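Local structure of L-talarate/galactarate dehydratase (Salmonella typhimurium, 2PP0) at residues 205-208 against 209-213; 240-243 against 244-247; 279-282 against 283-287; 315-318 against 319-323. The protein catalyses the magnesium-dependent dehydration of L-talarate and galactarate to 5-keto-4-deoxy-D-glucarate and also epimerises L-talarate to galactarate. All blocks are in the same frame, centred on the assembly; numbering follows the deposited sequence.

Contact 1 (205-208 against 209-213); sequences EDIR and RLTAV
T211 folds its hydroxyl back onto the carbonyl oxygen of R208, and this is the tight part of the contact. With chi1 at 62°, OG1 sits between the backbone N and the carbonyl carbon of its own residue and gives a hydrogen bond of 2.6 Å to R208 O. The same oxygen accepts the helical bond from A212 N at 3.1 Å, and both donors arrive from one face of the carbonyl plane, a side-chain bond added to the regular i to i+4 one.

A second close-packed spot lies nearer the start of the helix. The alkyl part of R209 passes over the carbonyl oxygen of E205, with CD 3.1 Å from E205 O, while the E205 carboxylate reaches its flank, OE2 standing 3.8 Å from R209 CG. A bend at chi3 (69°) then turns the guanidinium away from E205, and NH2 hydrogen-bonds to T174 O, while the R209 side chain also touches L176 and V179 of helix 176-188.

The looser side belongs to R208. Its extended chain carries the guanidinium to the solvent side, where NH1 forms a salt bridge of 2.7 Å with E205 OE2; as a hydrogen bond this pair is bent and weak. On the buried flank, by contrast, L210 packs against L223 and V225, and D206 turns OD2 to Q200 N before the helix. Such a helix, one flank on the strands and the other toward solvent, is what a beta-alpha-beta crossover of an enolase-superfamily barrel gives, here strand 194-197, helix 203-217, strand 223-226.

Contact 2 (240-243 against 244-247); sequences GRKM and EQFN
Q245 runs alongside K242, the two side chains pointing the same way, with Q245 NE2 3.8 Å from K242 CE. The amide does more than overlap the lysine: NE2 donates to K242 O over 2.7 Å, in the plane of the carbonyl and nearly straight at 176°, with the oxygen also in the plane of the amide. CG placed between the backbone N and the carbonyl carbon (chi1 61°), followed by an extended chain, curls the glutamine back to this oxygen. A regular helix would fill K242 O from the backbone N of F246; here a side chain supplies the bond instead.

F246 N turns to M243 O at 3.0 Å, an i to i+3 bond whose donor stands well above the carbonyl plane. The phenyl ring lies beside M243, CD2 being 4.1 Å from M243 CB, while Q245 CG covers one ring face, 4.0 Å above its centre. The i+3 pattern is repeated more weakly by E244 N and R241 O, 3.4 Å apart. E244 meanwhile brings CG within 3.1 Å of G240 O, and its carboxylate leaves the turn for T272 OG1.

Deeper in, M243 and F246 both pack on L210 of helix 203-217. Bonds of i to i+3 type and a glutamine amide on K242 O mark the C-terminal end of helix 233-243, on the way to strand 251-252 of the barrel.

Contact 3 (279-282 against 283-287); sequences MLTS and FREHE
S282 and E285 grip each other at the start of helix 283-291, where S282 is the N-cap. The capping bond is E285 N to S282 OG, 3.0 Å.

The side-chain hydroxyls and T281 N converge on the E285 carboxylate. S282 OG in turn donates to OE2 over 2.8 Å, on its anti side, while T281 OG1 takes the syn lone pair of that oxygen, also at 2.8 Å. OE1 receives T281 N at 3.0 Å from above the carboxylate plane, and Y258 OH binds it as well. Four hydrogen bonds thus fix the rotation of the group, and the positive end of the helix dipole would be expected to favour its negative charge.

S282 O receives H286 N at 3.3 Å in the first regular turn of the helix, and from the side chain ND1 adds a weak bond.

The apolar contact is between L280 and H286, whose side chain also touches V305 and comes about 6 Å from that of D301, thought to raise the basicity of the catalytic histidine. L280 covers one face of the H286 imidazole: CD1 sits 3.6 Å from the ring centroid, 10° off the normal, in a CH-pi contact, and L280 CB approaches H286 CE1 to 3.5 Å.

Contact 4 (315-318 against 319-323); sequences MDLA and AKHGR
H321 grips L317 O twice, through its backbone N at 3.1 Å and through ND1 at 3.2 Å, the two donors meeting the oxygen from opposite faces of its carbonyl plane. The imidazole turns an edge to it, the oxygen lying 15° out of the ring plane. With CG anti to the carbonyl carbon (chi1 -80°), the ring swings back along the helix beside L317, and the leucine methyl CD1 rests 3.7 Å from H321 CE1. The same methyl also meets the last methylene of K320, CD1 to CE being again 3.7 Å, as the two chains cross at a slant.

The next carbonyl closes the helix. A318 O accepts from R323 N at 3.0 Å while G322 N bonds to A319 O at 2.9 Å, the paired bonds of a Schellman motif in which G322, with phi at 66°, is the C-prime residue. H321 N makes a further, weak bond to A318 O. Before this point the bonds are ordinary helical ones, such as A319 N to M315 O.

Farther out, I290 of helix 283-291 packs on both L317 and H321. Y341 lies against M315, A318 and A319, and its hydroxyl is hydrogen-bonded to R323 O, just before strand 324-325. At the subunit interface D316 packs on D316, and K320 on K320, of the second subunit.

All four contacts lie in the C-terminal barrel domain, as two pairs. Contacts 1 and 2 join neighbouring helices: T211 CG2 meets F246 CZ at 3.3 Å, and L210 CD2 meets M243 CE at 3.6 Å. Contacts 3 and 4 join another pair, with E287 CA 3.7 Å from L317 CD2. Between the pairs there is no touch; contacts 2 and 4 come within about 14 Å at their nearest atoms. Two contacts approach the active site most closely: in contact 1 the R209 side chain is about 6 Å from that of K197, the proton acceptor, and in contact 3 the H286 side chain is about 7 Å from that of E278, a magnesium ligand.

Contact 1 (205-208 against 209-213)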
loop_
_atom_site.group_PDB
_atom_site.type_symbol
_atom_site.label_atom_id
_atom_site.label_comp_id
_atom_site.label_asym_id
_atom_site.label_seq_id
_atom_site.Cartn_x
_atom_site.Cartn_y
_atom_site.Cartn_z
ATOM N N GLU B 205 -38.661 -19.668 -11.549
ATOM C CA GLU B 205 -37.749 -20.259 -12.522
ATOM C C GLU B 205 -36.291 -20.188 -12.060
ATOM O O GLU B 205 -35.461 -20.991 -12.495
ATOM C CB GLU B 205 -37.911 -19.567 -13.880
ATOM C CG GLU B 205 -37.200 -20.255 -15.042
ATOM C CD GLU B 205 -37.576 -21.728 -15.183
ATOM O OE1 GLU B 205 -38.768 -22.065 -15.004
ATOM O OE2 GLU B 205 -36.679 -22.546 -15.488
ATOM N N ASP B 206 -35.983 -19.228 -11.186
ATOM C CA ASP B 206 -34.624 -19.083 -10.663
ATOM C C ASP B 206 -34.354 -20.153 -9.613
ATOM O O ASP B 206 -33.259 -20.722 -9.556
ATOM C CB ASP B 206 -34.419 -17.706 -10.033
ATOM C CG ASP B 206 -34.055 -16.648 -11.048
ATOM O OD1 ASP B 206 -33.712 -17.014 -12.191
ATOM O OD2 ASP B 206 -34.097 -15.448 -10.699
ATOM N N ILE B 207 -35.349 -20.414 -8.773
ATOM C CA ILE B 207 -35.218 -21.433 -7.741
ATOM C C ILE B 207 -35.092 -22.782 -8.442
ATOM O O ILE B 207 -34.303 -23.636 -8.035
ATOM C CB ILE B 207 -36.455 -21.459 -6.811
ATOM C CG1 ILE B 207 -36.470 -20.208 -5.930
ATOM C CG2 ILE B 207 -36.453 -22.730 -5.961
ATOM C CD1 ILE B 207 -35.228 -20.044 -5.070
ATOM N N ARG B 208 -35.871 -22.954 -9.505
ATOM C CA ARG B 208 -35.863 -24.183 -10.287
ATOM C C ARG B 208 -34.474 -24.457 -10.858
ATOM O O ARG B 208 -33.930 -25.550 -10.697
ATOM C CB ARG B 208 -36.881 -24.079 -11.424
ATOM C CG ARG B 208 -36.830 -25.234 -12.408
ATOM C CD ARG B 208 -37.932 -25.132 -13.444
ATOM N NE ARG B 208 -37.829 -26.206 -14.427
ATOM C CZ ARG B 208 -36.971 -26.216 -15.442
ATOM N NH1 ARG B 208 -36.136 -25.201 -15.621
ATOM N NH2 ARG B 208 -36.942 -27.250 -16.272
ATOM N N ARG B 209 -33.906 -23.460 -11.527
ATOM C CA ARG B 209 -32.581 -23.604 -12.110
ATOM C C ARG B 209 -31.535 -23.832 -11.022
ATOM O O ARG B 209 -30.672 -24.700 -11.160
ATOM C CB ARG B 209 -32.237 -22.360 -12.935
ATOM C CG ARG B 209 -33.078 -22.223 -14.193
ATOM C CD ARG B 209 -33.209 -20.777 -14.652
ATOM N NE ARG B 209 -31.966 -20.203 -15.165
ATOM C CZ ARG B 209 -31.355 -20.598 -16.278
ATOM N NH1 ARG B 209 -31.864 -21.582 -17.009
ATOM N NH2 ARG B 209 -30.245 -19.994 -16.674
ATOM N N LEU B 210 -31.623 -23.067 -9.935
ATOM C CA LEU B 210 -30.669 -23.192 -8.836
ATOM C C LEU B 210 -30.726 -24.579 -8.197
ATOM O O LEU B 210 -29.691 -25.151 -7.848
ATOM C CB LEU B 210 -30.926 -22.114 -7.772
ATOM C CG LEU B 210 -29.951 -22.024 -6.588
ATOM C CD1 LEU B 210 -28.527 -21.831 -7.093
ATOM C CD2 LEU B 210 -30.346 -20.864 -5.690
ATOM N N THR B 211 -31.929 -25.124 -8.044
ATOM C CA THR B 211 -32.077 -26.449 -7.444
ATOM C C THR B 211 -31.484 -27.521 -8.357
ATOM O O THR B 211 -30.863 -28.479 -7.887
ATOM C CB THR B 211 -33.563 -26.796 -7.171
ATOM O OG1 THR B 211 -34.290 -26.825 -8.408
ATOM C CG2 THR B 211 -34.188 -25.767 -6.243
ATOM N N ALA B 212 -31.678 -27.353 -9.662
ATOM C CA ALA B 212 -31.159 -28.301 -10.638
ATOM C C ALA B 212 -29.631 -28.277 -10.659
ATOM O O ALA B 212 -28.992 -29.318 -10.827
ATOM C CB ALA B 212 -31.707 -27.979 -12.022
ATOM N N VAL B 213 -29.049 -27.089 -10.494
ATOM C CA VAL B 213 -27.596 -26.943 -10.497
ATOM C C VAL B 213 -26.954 -27.509 -9.231
ATOM O O VAL B 213 -25.918 -28.174 -9.304
ATOM C CB VAL B 213 -27.173 -25.468 -10.652
ATOM C CG1 VAL B 213 -25.655 -25.351 -10.559
ATOM C CG2 VAL B 213 -27.656 -24.930 -11.987
#

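Contact 2 (240-243 against 244-247)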
loop_
_atom_site.group_PDB
_atom_site.type_symbol
_atom_site.label_atom_id
_atom_site.label_comp_id
_atom_site.label_asym_id
_atom_site.label_seq_id
_atom_site.Cartn_x
_atom_site.Cartn_y
_atom_site.Cartn_z
ATOM N N GLY B 240 -33.582 -14.786 -0.124
ATOM C CA GLY B 240 -32.444 -15.098 0.724
ATOM C C GLY B 240 -32.746 -16.185 1.734
ATOM O O GLY B 240 -31.907 -17.045 1.998
ATOM N N ARG B 241 -33.944 -16.144 2.307
ATOM C CA ARG B 241 -34.354 -17.140 3.289
ATOM C C ARG B 241 -34.468 -18.495 2.601
ATOM O O ARG B 241 -34.021 -19.517 3.126
ATOM C CB ARG B 241 -35.724 -16.790 3.885
ATOM C CG ARG B 241 -35.824 -15.447 4.598
ATOM C CD ARG B 241 -34.972 -15.395 5.849
ATOM N NE ARG B 241 -35.355 -14.265 6.690
ATOM C CZ ARG B 241 -34.635 -13.818 7.714
ATOM N NH1 ARG B 241 -33.482 -14.404 8.029
ATOM N NH2 ARG B 241 -35.068 -12.786 8.426
ATOM N N LYS B 242 -35.081 -18.480 1.422
ATOM C CA LYS B 242 -35.308 -19.678 0.627
ATOM C C LYS B 242 -34.022 -20.305 0.093
ATOM O O LYS B 242 -33.966 -21.513 -0.140
ATOM C CB LYS B 242 -36.235 -19.338 -0.544
ATOM C CG LYS B 242 -36.704 -20.536 -1.354
ATOM C CD LYS B 242 -37.691 -21.381 -0.563
ATOM C CE LYS B 242 -38.109 -22.623 -1.343
ATOM N NZ LYS B 242 -38.622 -22.280 -2.699
ATOM N N MET B 243 -32.990 -19.489 -0.102
ATOM C CA MET B 243 -31.723 -19.990 -0.627
ATOM C C MET B 243 -30.732 -20.453 0.432
ATOM O O MET B 243 -29.693 -21.020 0.098
ATOM C CB MET B 243 -31.056 -18.922 -1.501
ATOM C CG MET B 243 -31.768 -18.660 -2.813
ATOM S SD MET B 243 -30.969 -17.389 -3.798
ATOM C CE MET B 243 -31.750 -17.621 -5.306
ATOM N N GLU B 244 -31.039 -20.218 1.705
ATOM C CA GLU B 244 -30.128 -20.619 2.780
ATOM C C GLU B 244 -29.853 -22.121 2.786
ATOM O O GLU B 244 -28.838 -22.574 3.312
ATOM C CB GLU B 244 -30.688 -20.188 4.144
ATOM C CG GLU B 244 -30.671 -18.678 4.364
ATOM C CD GLU B 244 -29.698 -18.245 5.452
ATOM O OE1 GLU B 244 -30.108 -18.182 6.630
ATOM O OE2 GLU B 244 -28.521 -17.976 5.131
ATOM N N GLN B 245 -30.757 -22.886 2.184
ATOM C CA GLN B 245 -30.625 -24.338 2.129
ATOM C C GLN B 245 -29.568 -24.821 1.135
ATOM O O GLN B 245 -29.047 -25.930 1.269
ATOM C CB GLN B 245 -31.977 -24.964 1.778
ATOM C CG GLN B 245 -32.524 -24.538 0.426
ATOM C CD GLN B 245 -33.964 -24.977 0.213
ATOM O OE1 GLN B 245 -34.277 -26.167 0.250
ATOM N NE2 GLN B 245 -34.850 -24.010 -0.011
ATOM N N PHE B 246 -29.250 -23.992 0.144
ATOM C CA PHE B 246 -28.263 -24.362 -0.865
ATOM C C PHE B 246 -26.813 -24.176 -0.400
ATOM O O PHE B 246 -25.877 -24.542 -1.114
ATOM C CB PHE B 246 -28.511 -23.565 -2.149
ATOM C CG PHE B 246 -29.875 -23.793 -2.753
ATOM C CD1 PHE B 246 -30.227 -25.039 -3.266
ATOM C CD2 PHE B 246 -30.810 -22.760 -2.805
ATOM C CE1 PHE B 246 -31.490 -25.255 -3.821
ATOM C CE2 PHE B 246 -32.076 -22.963 -3.358
ATOM C CZ PHE B 246 -32.418 -24.212 -3.869
ATOM N N ASN B 247 -26.632 -23.617 0.794
ATOM C CA ASN B 247 -25.299 -23.389 1.357
ATOM C C ASN B 247 -24.370 -22.643 0.401
ATOM O O ASN B 247 -23.181 -22.949 0.304
ATOM C CB ASN B 247 -24.663 -24.726 1.750
ATOM C CG ASN B 247 -25.390 -25.406 2.900
ATOM O OD1 ASN B 247 -25.215 -26.604 3.138
ATOM N ND2 ASN B 247 -26.202 -24.642 3.627
#

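Contact 3 (279-282 against 283-287)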
loop_
_atom_site.group_PDB
_atom_site.type_symbol
_atom_site.label_atom_id
_atom_site.label_comp_id
_atom_site.label_asym_id
_atom_site.label_seq_id
_atom_site.Cartn_x
_atom_site.Cartn_y
_atom_site.Cartn_z
ATOM N N MET B 279 -20.147 -2.712 -9.758
ATOM C CA MET B 279 -20.552 -1.497 -10.465
ATOM C C MET B 279 -19.949 -0.188 -9.936
ATOM O O MET B 279 -20.011 0.841 -10.609
ATOM C CB MET B 279 -22.085 -1.392 -10.472
ATOM C CG MET B 279 -22.815 -2.619 -11.046
ATOM S SD MET B 279 -22.301 -3.156 -12.711
ATOM C CE MET B 279 -22.988 -1.843 -13.709
ATOM N N LEU B 280 -19.357 -0.220 -8.745
ATOM C CA LEU B 280 -18.770 0.991 -8.172
ATOM C C LEU B 280 -17.578 1.456 -8.994
ATOM O O LEU B 280 -16.849 0.639 -9.556
ATOM C CB LEU B 280 -18.365 0.745 -6.718
ATOM C CG LEU B 280 -19.529 0.226 -5.869
ATOM C CD1 LEU B 280 -19.076 0.089 -4.430
ATOM C CD2 LEU B 280 -20.727 1.177 -5.977
ATOM N N THR B 281 -17.376 2.770 -9.049
ATOM C CA THR B 281 -16.312 3.341 -9.864
ATOM C C THR B 281 -15.319 4.256 -9.167
ATOM O O THR B 281 -14.885 5.255 -9.743
ATOM C CB THR B 281 -16.912 4.114 -11.064
ATOM O OG1 THR B 281 -17.627 5.265 -10.590
ATOM C CG2 THR B 281 -17.873 3.226 -11.826
ATOM N N SER B 282 -14.947 3.922 -7.936
ATOM C CA SER B 282 -13.959 4.719 -7.213
ATOM C C SER B 282 -13.746 4.155 -5.827
ATOM O O SER B 282 -14.573 3.401 -5.322
ATOM C CB SER B 282 -14.413 6.174 -7.071
ATOM O OG SER B 282 -15.417 6.294 -6.072
ATOM N N PHE B 283 -12.628 4.525 -5.217
ATOM C CA PHE B 283 -12.334 4.093 -3.864
ATOM C C PHE B 283 -13.434 4.651 -2.960
ATOM O O PHE B 283 -14.024 3.929 -2.163
ATOM C CB PHE B 283 -10.991 4.657 -3.411
ATOM C CG PHE B 283 -10.780 4.580 -1.928
ATOM C CD1 PHE B 283 -10.307 3.417 -1.339
ATOM C CD2 PHE B 283 -11.103 5.665 -1.112
ATOM C CE1 PHE B 283 -10.156 3.324 0.046
ATOM C CE2 PHE B 283 -10.957 5.587 0.273
ATOM C CZ PHE B 283 -10.483 4.413 0.856
ATOM N N ARG B 284 -13.711 5.943 -3.098
ATOM C CA ARG B 284 -14.721 6.587 -2.270
ATOM C C ARG B 284 -16.073 5.884 -2.254
ATOM O O ARG B 284 -16.713 5.806 -1.210
ATOM C CB ARG B 284 -14.892 8.053 -2.677
ATOM C CG ARG B 284 -13.696 8.920 -2.287
ATOM C CD ARG B 284 -14.068 10.394 -2.149
ATOM N NE ARG B 284 -12.932 11.199 -1.708
ATOM C CZ ARG B 284 -11.895 11.523 -2.478
ATOM N NH1 ARG B 284 -11.845 11.116 -3.741
ATOM N NH2 ARG B 284 -10.901 12.248 -1.981
ATOM N N GLU B 285 -16.515 5.377 -3.400
ATOM C CA GLU B 285 -17.792 4.676 -3.457
ATOM C C GLU B 285 -17.711 3.382 -2.664
ATOM O O GLU B 285 -18.614 3.051 -1.889
ATOM C CB GLU B 285 -18.168 4.389 -4.911
ATOM C CG GLU B 285 -18.454 5.655 -5.707
ATOM C CD GLU B 285 -18.432 5.423 -7.203
ATOM O OE1 GLU B 285 -19.299 4.683 -7.710
ATOM O OE2 GLU B 285 -17.534 5.984 -7.869
ATOM N N HIS B 286 -16.625 2.641 -2.855
ATOM C CA HIS B 286 -16.440 1.392 -2.128
ATOM C C HIS B 286 -16.342 1.657 -0.634
ATOM O O HIS B 286 -16.829 0.874 0.175
ATOM C CB HIS B 286 -15.177 0.668 -2.601
ATOM C CG HIS B 286 -15.422 -0.301 -3.714
ATOM N ND1 HIS B 286 -15.165 -0.003 -5.034
ATOM C CD2 HIS B 286 -15.928 -1.557 -3.704
ATOM C CE1 HIS B 286 -15.503 -1.032 -5.790
ATOM N NE2 HIS B 286 -15.970 -1.988 -5.007
ATOM N N GLU B 287 -15.705 2.766 -0.275
ATOM C CA GLU B 287 -15.537 3.134 1.124
ATOM C C GLU B 287 -16.883 3.326 1.819
ATOM O O GLU B 287 -17.073 2.878 2.947
ATOM C CB GLU B 287 -14.708 4.415 1.236
ATOM C CG GLU B 287 -14.515 4.902 2.657
ATOM C CD GLU B 287 -13.675 6.153 2.718
ATOM O OE1 GLU B 287 -13.940 7.082 1.931
ATOM O OE2 GLU B 287 -12.752 6.213 3.552
#

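Contact 4 (315-318 against 319-323)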
loop_
_atom_site.group_PDB
_atom_site.type_symbol
_atom_site.label_atom_id
_atom_site.label_comp_id
_atom_site.label_asym_id
_atom_site.label_seq_id
_atom_site.Cartn_x
_atom_site.Cartn_y
_atom_site.Cartn_z
ATOM N N MET B 315 -8.660 -2.696 -1.246
ATOM C CA MET B 315 -8.294 -3.972 -0.632
ATOM C C MET B 315 -7.880 -3.802 0.816
ATOM O O MET B 315 -8.280 -4.582 1.679
ATOM C CB MET B 315 -7.119 -4.621 -1.363
ATOM C CG MET B 315 -7.484 -5.573 -2.467
ATOM S SD MET B 315 -5.970 -6.424 -3.001
ATOM C CE MET B 315 -5.133 -5.175 -3.548
ATOM N N ASP B 316 -7.045 -2.804 1.071
ATOM C CA ASP B 316 -6.575 -2.546 2.426
ATOM C C ASP B 316 -7.733 -2.191 3.349
ATOM O O ASP B 316 -7.758 -2.596 4.514
ATOM C CB ASP B 316 -5.538 -1.418 2.426
ATOM C CG ASP B 316 -4.289 -1.779 1.629
ATOM O OD1 ASP B 316 -4.063 -2.986 1.404
ATOM O OD2 ASP B 316 -3.531 -0.865 1.238
ATOM N N LEU B 317 -8.694 -1.435 2.831
ATOM C CA LEU B 317 -9.850 -1.048 3.637
ATOM C C LEU B 317 -10.725 -2.261 3.934
ATOM O O LEU B 317 -11.137 -2.478 5.075
ATOM C CB LEU B 317 -10.674 0.024 2.912
ATOM C CG LEU B 317 -11.911 0.530 3.666
ATOM C CD1 LEU B 317 -11.493 1.113 5.016
ATOM C CD2 LEU B 317 -12.625 1.597 2.829
ATOM N N ALA B 318 -11.003 -3.058 2.906
ATOM C CA ALA B 318 -11.824 -4.254 3.073
ATOM C C ALA B 318 -11.201 -5.214 4.084
ATOM O O ALA B 318 -11.904 -5.793 4.918
ATOM C CB ALA B 318 -12.001 -4.959 1.730
ATOM N N ALA B 319 -9.883 -5.392 3.991
ATOM C CA ALA B 319 -9.159 -6.285 4.891
ATOM C C ALA B 319 -9.240 -5.771 6.325
ATOM O O ALA B 319 -9.398 -6.548 7.265
ATOM C CB ALA B 319 -7.692 -6.400 4.453
ATOM N N LYS B 320 -9.128 -4.457 6.484
ATOM C CA LYS B 320 -9.199 -3.837 7.801
ATOM C C LYS B 320 -10.566 -4.120 8.437
ATOM O O LYS B 320 -10.683 -4.231 9.662
ATOM C CB LYS B 320 -8.972 -2.326 7.683
ATOM C CG LYS B 320 -8.852 -1.609 9.024
ATOM C CD LYS B 320 -8.597 -0.111 8.865
ATOM C CE LYS B 320 -9.786 0.605 8.223
ATOM N NZ LYS B 320 -9.591 2.087 8.155
ATOM N N HIS B 321 -11.594 -4.246 7.598
ATOM C CA HIS B 321 -12.944 -4.520 8.075
ATOM C C HIS B 321 -13.273 -6.009 8.107
ATOM O O HIS B 321 -14.432 -6.391 8.269
ATOM C CB HIS B 321 -13.978 -3.776 7.221
ATOM C CG HIS B 321 -14.129 -2.332 7.587
ATOM N ND1 HIS B 321 -13.155 -1.391 7.328
ATOM C CD2 HIS B 321 -15.119 -1.678 8.241
ATOM C CE1 HIS B 321 -13.538 -0.220 7.807
ATOM N NE2 HIS B 321 -14.725 -0.368 8.367
ATOM N N GLY B 322 -12.250 -6.845 7.940
ATOM C CA GLY B 322 -12.441 -8.285 7.992
ATOM C C GLY B 322 -13.280 -8.922 6.904
ATOM O O GLY B 322 -13.808 -10.020 7.095
ATOM N N ARG B 323 -13.391 -8.261 5.754
ATOM C CA ARG B 323 -14.181 -8.784 4.644
ATOM C C ARG B 323 -13.338 -9.618 3.679
ATOM O O ARG B 323 -12.120 -9.459 3.608
ATOM C CB ARG B 323 -14.810 -7.627 3.859
ATOM C CG ARG B 323 -15.509 -6.589 4.709
ATOM C CD ARG B 323 -16.602 -7.206 5.569
ATOM N NE ARG B 323 -17.386 -6.176 6.255
ATOM C CZ ARG B 323 -18.390 -6.433 7.085
ATOM N NH1 ARG B 323 -18.737 -7.689 7.340
ATOM N NH2 ARG B 323 -19.058 -5.434 7.649
#